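Local coordinates for protein saframycin Mx1 synthetase B (PDB 3LNV) that is a fatty acid AMP ligase of the ANL superfamily of AMP-binding enzymes, at residues S251-I256 with L286-W291; D207-F212 with K260-G265. One frame throughout, in Å; residues are numbered along the deposited sequence.

Contact 1: residues S251-I256 with L286-W291; sequences SWLKHI and LDLSSW
Ile256 sets its CD1 methyl over one face of the Trp291 indole, and this CH-pi contact is the centre of the packing: the methyl stands 3.5 Å from the centroid of the Trp291 six-membered ring and 5° off the ring normal. The torsions explain the reach, since CG1 lies beside the backbone N (chi1 -69°) and CD1 is carried on in an extended chain.

A second aromatic contact meets the rim of the same indole. Trp252 and Trp291 form an offset edge-to-face pair, with the edge of Trp291 turned to the face of Trp252 and the planes at 61°; CZ2 of Trp252 and CZ2 of Trp291 are 3.9 Å apart. Both indole nitrogens are satisfied by one residue, Ser264: NE1 of Trp252 pairs with its OG and NE1 of Trp291 with its carbonyl, which helps fix how the two rings are turned.

The aliphatic contacts gather round Leu253. Its CD2 touches CZ3 of Trp291 at 3.8 Å, while its CB meets CD2 of Leu286 at 3.7 Å. That same Leu286 methyl also lies 3.5 Å from the backbone O of Leu253, and CD1 of Leu288 approaches this oxygen from the next part of the loop.

Within the loop, Asp287 closes an Asx turn: its OD1 accepts from N and OG of Ser289, the latter at 2.6 Å. A type I turn from Leu288 to Trp291 overlaps it and brings the indole back to the helix.

The whole contact lays the loop leading into strand 293-296 against helix 250-259. From helix 303-313, Phe309 packs on Trp291 and Phe313 on the three leucines, while strand 263-266 lies beside Trp252 and Ile256.

Contact 2: residues D207-F212 with K260-G265; sequences DETIIF and KATISG
Thr209 lays its CG2 methyl against two neighbours across the gap, CD1 of Ile263 at 3.8 Å and OG1 of Thr262. Its own hydroxyl bonds to the backbone N of Asn206 and also reaches a water that bridges it to OG1 of Thr262.

That Thr262 hydroxyl sits between its backbone N and carbonyl carbon (chi1 67°), where it accepts from N of Ile210 at 3.1 Å in a nearly straight bond. A side-chain oxygen thus receives this backbone N-H. Ile210 O is gripped twice: N of Thr262 comes in the carbonyl plane on a lone pair at 2.8 Å, and N of Ile263 from a tilted direction at 3.2 Å. Two residues on, N of Phe212 donates to O of Ile263 at 2.9 Å.

At the far end OG of Ser264, which also bonds to NE1 of Trp252, comes so close to O of Phe212 that the exact geometry there is doubtful. A second water links this carbonyl to N of Gly265. CB of Phe212 also packs on CB of Ala261 at 3.6 Å.

Lys260 ends helix 250-259 in a Schellman motif, and the chain leads through Ala261 and Thr262 into strand 263-266. A single parallel bridge, Ile211 with Ile263, joins the edge strands of two sheets within the AMP-binding domain, close to the bound 1ZZ.

The segments alternate along the chain, 207-212, 251-256, 260-265 and 286-291, so contacts 1 and 2 interlock, with centres about 10 Å apart inside the AMP-binding domain. Helix 250-259 of contact 1 is followed, after a short loop, by strand 263-266 of contact 2, and the loop 286-291 then leads to strand 293-296, the parallel neighbour of 263-266. The two also touch directly: Ser290 OG probably bonds to Ala261 O, and His255 packs on Phe212. Contact 1 thus backs the strand that contact 2 joins to 210-213. Contact 2 lies nearer 1ZZ, about 5 Å from the Ile263 side chain, against about 10 Å from that of Trp291.

Contact 1: residues S251-I256 with L286-W291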
loop_
_atom_site.group_PDB
_atom_site.type_symbol
_atom_site.label_atom_id
_atom_site.label_comp_id
_atom_site.label_asym_id
_atom_site.label_seq_id
_atom_site.Cartn_x
_atom_site.Cartn_y
_atom_site.Cartn_z
ATOM N N SER A 251 -7.431 -6.592 16.351
ATOM C CA SER A 251 -8.365 -5.469 16.244
ATOM C C SER A 251 -8.992 -5.393 14.844
ATOM O O SER A 251 -10.156 -5.024 14.690
ATOM C CB SER A 251 -7.702 -4.143 16.649
ATOM O OG SER A 251 -6.563 -3.859 15.845
ATOM N N TRP A 252 -8.226 -5.747 13.820
ATOM C CA TRP A 252 -8.776 -5.777 12.460
ATOM C C TRP A 252 -10.068 -6.611 12.445
ATOM O O TRP A 252 -11.124 -6.191 11.939
ATOM C CB TRP A 252 -7.742 -6.353 11.485
ATOM C CG TRP A 252 -8.104 -6.273 10.004
ATOM C CD1 TRP A 252 -9.102 -5.518 9.432
ATOM C CD2 TRP A 252 -7.441 -6.943 8.921
ATOM N NE1 TRP A 252 -9.089 -5.679 8.064
ATOM C CE2 TRP A 252 -8.090 -6.554 7.724
ATOM C CE3 TRP A 252 -6.359 -7.839 8.846
ATOM C CZ2 TRP A 252 -7.694 -7.027 6.459
ATOM C CZ3 TRP A 252 -5.962 -8.315 7.582
ATOM C CH2 TRP A 252 -6.628 -7.898 6.407
ATOM N N LEU A 253 -9.980 -7.798 13.029
ATOM C CA LEU A 253 -11.067 -8.769 12.952
ATOM C C LEU A 253 -12.192 -8.428 13.917
ATOM O O LEU A 253 -13.363 -8.643 13.617
ATOM C CB LEU A 253 -10.534 -10.182 13.218
ATOM C CG LEU A 253 -9.357 -10.543 12.310
ATOM C CD1 LEU A 253 -8.883 -11.985 12.544
ATOM C CD2 LEU A 253 -9.733 -10.339 10.855
ATOM N N LYS A 254 -11.831 -7.891 15.074
ATOM C CA LYS A 254 -12.822 -7.374 15.992
ATOM C C LYS A 254 -13.621 -6.226 15.375
ATOM O O LYS A 254 -14.827 -6.103 15.612
ATOM C CB LYS A 254 -12.170 -6.920 17.295
ATOM C CG LYS A 254 -13.187 -6.335 18.281
ATOM C CD LYS A 254 -12.539 -5.708 19.508
ATOM C CE LYS A 254 -11.851 -6.752 20.392
ATOM N NZ LYS A 254 -11.465 -6.165 21.717
ATOM N N HIS A 255 -12.969 -5.369 14.595
ATOM C CA HIS A 255 -13.705 -4.257 13.990
ATOM C C HIS A 255 -14.580 -4.667 12.818
ATOM O O HIS A 255 -15.710 -4.198 12.680
ATOM C CB HIS A 255 -12.772 -3.113 13.627
ATOM C CG HIS A 255 -12.289 -2.369 14.825
ATOM N ND1 HIS A 255 -11.017 -1.845 14.926
ATOM C CD2 HIS A 255 -12.905 -2.097 16.001
ATOM C CE1 HIS A 255 -10.876 -1.265 16.104
ATOM N NE2 HIS A 255 -12.006 -1.406 16.777
ATOM N N ILE A 256 -14.073 -5.556 11.983
ATOM C CA ILE A 256 -14.913 -6.120 10.948
ATOM C C ILE A 256 -16.173 -6.716 11.601
ATOM O O ILE A 256 -17.301 -6.526 11.118
ATOM C CB ILE A 256 -14.133 -7.155 10.100
ATOM C CG1 ILE A 256 -13.068 -6.434 9.252
ATOM C CG2 ILE A 256 -15.100 -8.004 9.231
ATOM C CD1 ILE A 256 -12.271 -7.353 8.318
ATOM N N LEU A 286 -15.431 -13.303 17.623
ATOM C CA LEU A 286 -15.292 -12.983 16.207
ATOM C C LEU A 286 -16.430 -13.550 15.365
ATOM O O LEU A 286 -16.836 -14.702 15.541
ATOM C CB LEU A 286 -13.958 -13.499 15.680
ATOM C CG LEU A 286 -12.724 -12.758 16.187
ATOM C CD1 LEU A 286 -11.490 -13.319 15.498
ATOM C CD2 LEU A 286 -12.855 -11.250 15.941
ATOM N N ASP A 287 -16.939 -12.727 14.455
ATOM C CA ASP A 287 -17.980 -13.131 13.516
ATOM C C ASP A 287 -17.741 -12.396 12.206
ATOM O O ASP A 287 -18.152 -11.247 12.036
ATOM C CB ASP A 287 -19.379 -12.823 14.056
ATOM C CG ASP A 287 -20.485 -13.241 13.094
ATOM O OD1 ASP A 287 -20.199 -13.543 11.914
ATOM O OD2 ASP A 287 -21.658 -13.272 13.519
ATOM N N LEU A 288 -17.100 -13.101 11.281
ATOM C CA LEU A 288 -16.562 -12.536 10.049
ATOM C C LEU A 288 -17.495 -12.780 8.860
ATOM O O LEU A 288 -17.131 -12.531 7.710
ATOM C CB LEU A 288 -15.196 -13.181 9.777
ATOM C CG LEU A 288 -13.937 -12.528 10.356
ATOM C CD1 LEU A 288 -14.222 -11.500 11.437
ATOM C CD2 LEU A 288 -12.841 -13.524 10.772
ATOM N N SER A 289 -18.705 -13.258 9.147
ATOM C CA SER A 289 -19.676 -13.564 8.104
ATOM C C SER A 289 -20.030 -12.393 7.189
ATOM O O SER A 289 -20.456 -12.614 6.069
ATOM C CB SER A 289 -20.965 -14.147 8.713
ATOM O OG SER A 289 -21.462 -13.282 9.701
ATOM N N SER A 290 -19.861 -11.155 7.637
ATOM C CA SER A 290 -20.230 -10.019 6.771
ATOM C C SER A 290 -19.190 -9.754 5.683
ATOM O O SER A 290 -19.471 -9.130 4.649
ATOM C CB SER A 290 -20.447 -8.757 7.609
ATOM O OG SER A 290 -19.265 -8.399 8.299
ATOM N N TRP A 291 -17.983 -10.246 5.928
ATOM C CA TRP A 291 -16.815 -9.990 5.084
ATOM C C TRP A 291 -16.874 -10.771 3.770
ATOM O O TRP A 291 -16.405 -11.921 3.693
ATOM C CB TRP A 291 -15.570 -10.363 5.902
ATOM C CG TRP A 291 -14.268 -9.809 5.407
ATOM C CD1 TRP A 291 -14.079 -8.961 4.361
ATOM C CD2 TRP A 291 -12.973 -10.046 5.975
ATOM N NE1 TRP A 291 -12.737 -8.662 4.231
ATOM C CE2 TRP A 291 -12.041 -9.318 5.212
ATOM C CE3 TRP A 291 -12.516 -10.801 7.054
ATOM C CZ2 TRP A 291 -10.672 -9.329 5.494
ATOM C CZ3 TRP A 291 -11.154 -10.821 7.327
ATOM C CH2 TRP A 291 -10.247 -10.090 6.547
#

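Contact 2: residues D207-F212 with K260-G265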
loop_
_atom_site.group_PDB
_atom_site.type_symbol
_atom_site.label_atom_id
_atom_site.label_comp_id
_atom_site.label_asym_id
_atom_site.label_seq_id
_atom_site.Cartn_x
_atom_site.Cartn_y
_atom_site.Cartn_z
ATOM N N ASP A 207 -25.048 0.164 -2.293
ATOM C CA ASP A 207 -25.410 1.179 -1.319
ATOM C C ASP A 207 -25.117 0.714 0.087
ATOM O O ASP A 207 -24.963 1.530 0.973
ATOM C CB ASP A 207 -26.894 1.537 -1.410
ATOM C CG ASP A 207 -27.241 2.337 -2.652
ATOM O OD1 ASP A 207 -26.356 2.615 -3.480
ATOM O OD2 ASP A 207 -28.426 2.692 -2.803
ATOM N N GLU A 208 -25.039 -0.596 0.299
ATOM C CA GLU A 208 -24.866 -1.101 1.654
ATOM C C GLU A 208 -23.421 -1.474 1.975
ATOM O O GLU A 208 -23.114 -1.935 3.075
ATOM C CB GLU A 208 -25.794 -2.304 1.908
ATOM C CG GLU A 208 -27.297 -2.010 1.674
ATOM C CD GLU A 208 -27.781 -0.726 2.333
ATOM O OE1 GLU A 208 -27.419 -0.468 3.509
ATOM O OE2 GLU A 208 -28.538 0.030 1.676
ATOM N N THR A 209 -22.535 -1.280 1.011
ATOM C CA THR A 209 -21.135 -1.613 1.217
ATOM C C THR A 209 -20.535 -0.894 2.420
ATOM O O THR A 209 -20.757 0.298 2.616
ATOM C CB THR A 209 -20.328 -1.295 -0.039
ATOM O OG1 THR A 209 -20.732 -2.191 -1.088
ATOM C CG2 THR A 209 -18.842 -1.476 0.234
ATOM N N ILE A 210 -19.767 -1.622 3.224
ATOM C CA ILE A 210 -19.000 -1.013 4.318
ATOM C C ILE A 210 -17.538 -1.411 4.203
ATOM O O ILE A 210 -17.206 -2.594 4.337
ATOM C CB ILE A 210 -19.511 -1.468 5.701
ATOM C CG1 ILE A 210 -20.953 -1.037 5.898
ATOM C CG2 ILE A 210 -18.647 -0.885 6.833
ATOM C CD1 ILE A 210 -21.122 0.416 5.812
ATOM N N ILE A 211 -16.659 -0.443 3.947
ATOM C CA ILE A 211 -15.250 -0.768 3.765
ATOM C C ILE A 211 -14.522 -0.513 5.064
ATOM O O ILE A 211 -14.623 0.589 5.633
ATOM C CB ILE A 211 -14.613 0.068 2.668
ATOM C CG1 ILE A 211 -15.235 -0.262 1.307
ATOM C CG2 ILE A 211 -13.061 -0.173 2.606
ATOM C CD1 ILE A 211 -14.699 0.658 0.166
ATOM N N PHE A 212 -13.835 -1.529 5.575
ATOM C CA PHE A 212 -12.964 -1.286 6.725
ATOM C C PHE A 212 -11.487 -1.311 6.306
ATOM O O PHE A 212 -11.074 -2.122 5.458
ATOM C CB PHE A 212 -13.189 -2.283 7.880
ATOM C CG PHE A 212 -12.334 -1.983 9.089
ATOM C CD1 PHE A 212 -12.849 -1.221 10.143
ATOM C CD2 PHE A 212 -11.006 -2.413 9.151
ATOM C CE1 PHE A 212 -12.072 -0.915 11.255
ATOM C CE2 PHE A 212 -10.215 -2.118 10.270
ATOM C CZ PHE A 212 -10.750 -1.360 11.318
ATOM N N LYS A 260 -19.696 -4.978 11.105
ATOM C CA LYS A 260 -20.179 -5.776 9.985
ATOM C C LYS A 260 -19.632 -5.269 8.643
ATOM O O LYS A 260 -20.385 -5.059 7.682
ATOM C CB LYS A 260 -21.712 -5.813 9.984
ATOM C CG LYS A 260 -22.311 -6.327 11.306
ATOM C CD LYS A 260 -23.806 -6.571 11.206
ATOM C CE LYS A 260 -24.394 -6.942 12.575
ATOM N NZ LYS A 260 -24.570 -5.721 13.456
ATOM N N ALA A 261 -18.314 -5.081 8.572
ATOM C CA ALA A 261 -17.695 -4.620 7.329
ATOM C C ALA A 261 -17.891 -5.655 6.219
ATOM O O ALA A 261 -17.836 -6.864 6.470
ATOM C CB ALA A 261 -16.179 -4.317 7.541
ATOM N N THR A 262 -18.136 -5.194 4.997
ATOM C CA THR A 262 -18.331 -6.128 3.889
ATOM C C THR A 262 -17.059 -6.304 3.031
ATOM O O THR A 262 -16.845 -7.364 2.425
ATOM C CB THR A 262 -19.536 -5.747 2.998
ATOM O OG1 THR A 262 -19.282 -4.516 2.293
ATOM C CG2 THR A 262 -20.827 -5.624 3.839
ATOM N N ILE A 263 -16.217 -5.271 2.995
ATOM C CA ILE A 263 -14.997 -5.268 2.183
ATOM C C ILE A 263 -13.837 -4.739 3.013
ATOM O O ILE A 263 -13.955 -3.699 3.665
ATOM C CB ILE A 263 -15.144 -4.406 0.916
ATOM C CG1 ILE A 263 -16.303 -4.908 0.069
ATOM C CG2 ILE A 263 -13.854 -4.412 0.065
ATOM C CD1 ILE A 263 -16.511 -4.147 -1.243
ATOM N N SER A 264 -12.745 -5.490 3.026
ATOM C CA SER A 264 -11.528 -5.104 3.720
ATOM C C SER A 264 -10.424 -5.959 3.105
ATOM O O SER A 264 -10.716 -7.005 2.518
ATOM C CB SER A 264 -11.645 -5.337 5.235
ATOM O OG SER A 264 -10.684 -4.569 5.964
ATOM N N GLY A 265 -9.178 -5.483 3.172
ATOM C CA GLY A 265 -8.063 -6.203 2.593
ATOM C C GLY A 265 -6.690 -5.628 2.915
ATOM O O GLY A 265 -6.551 -4.711 3.728
HETATM O O HOH W 1 -20.359 -4.729 -0.084
HETATM O O HOH W 2 -9.072 -2.610 3.606
#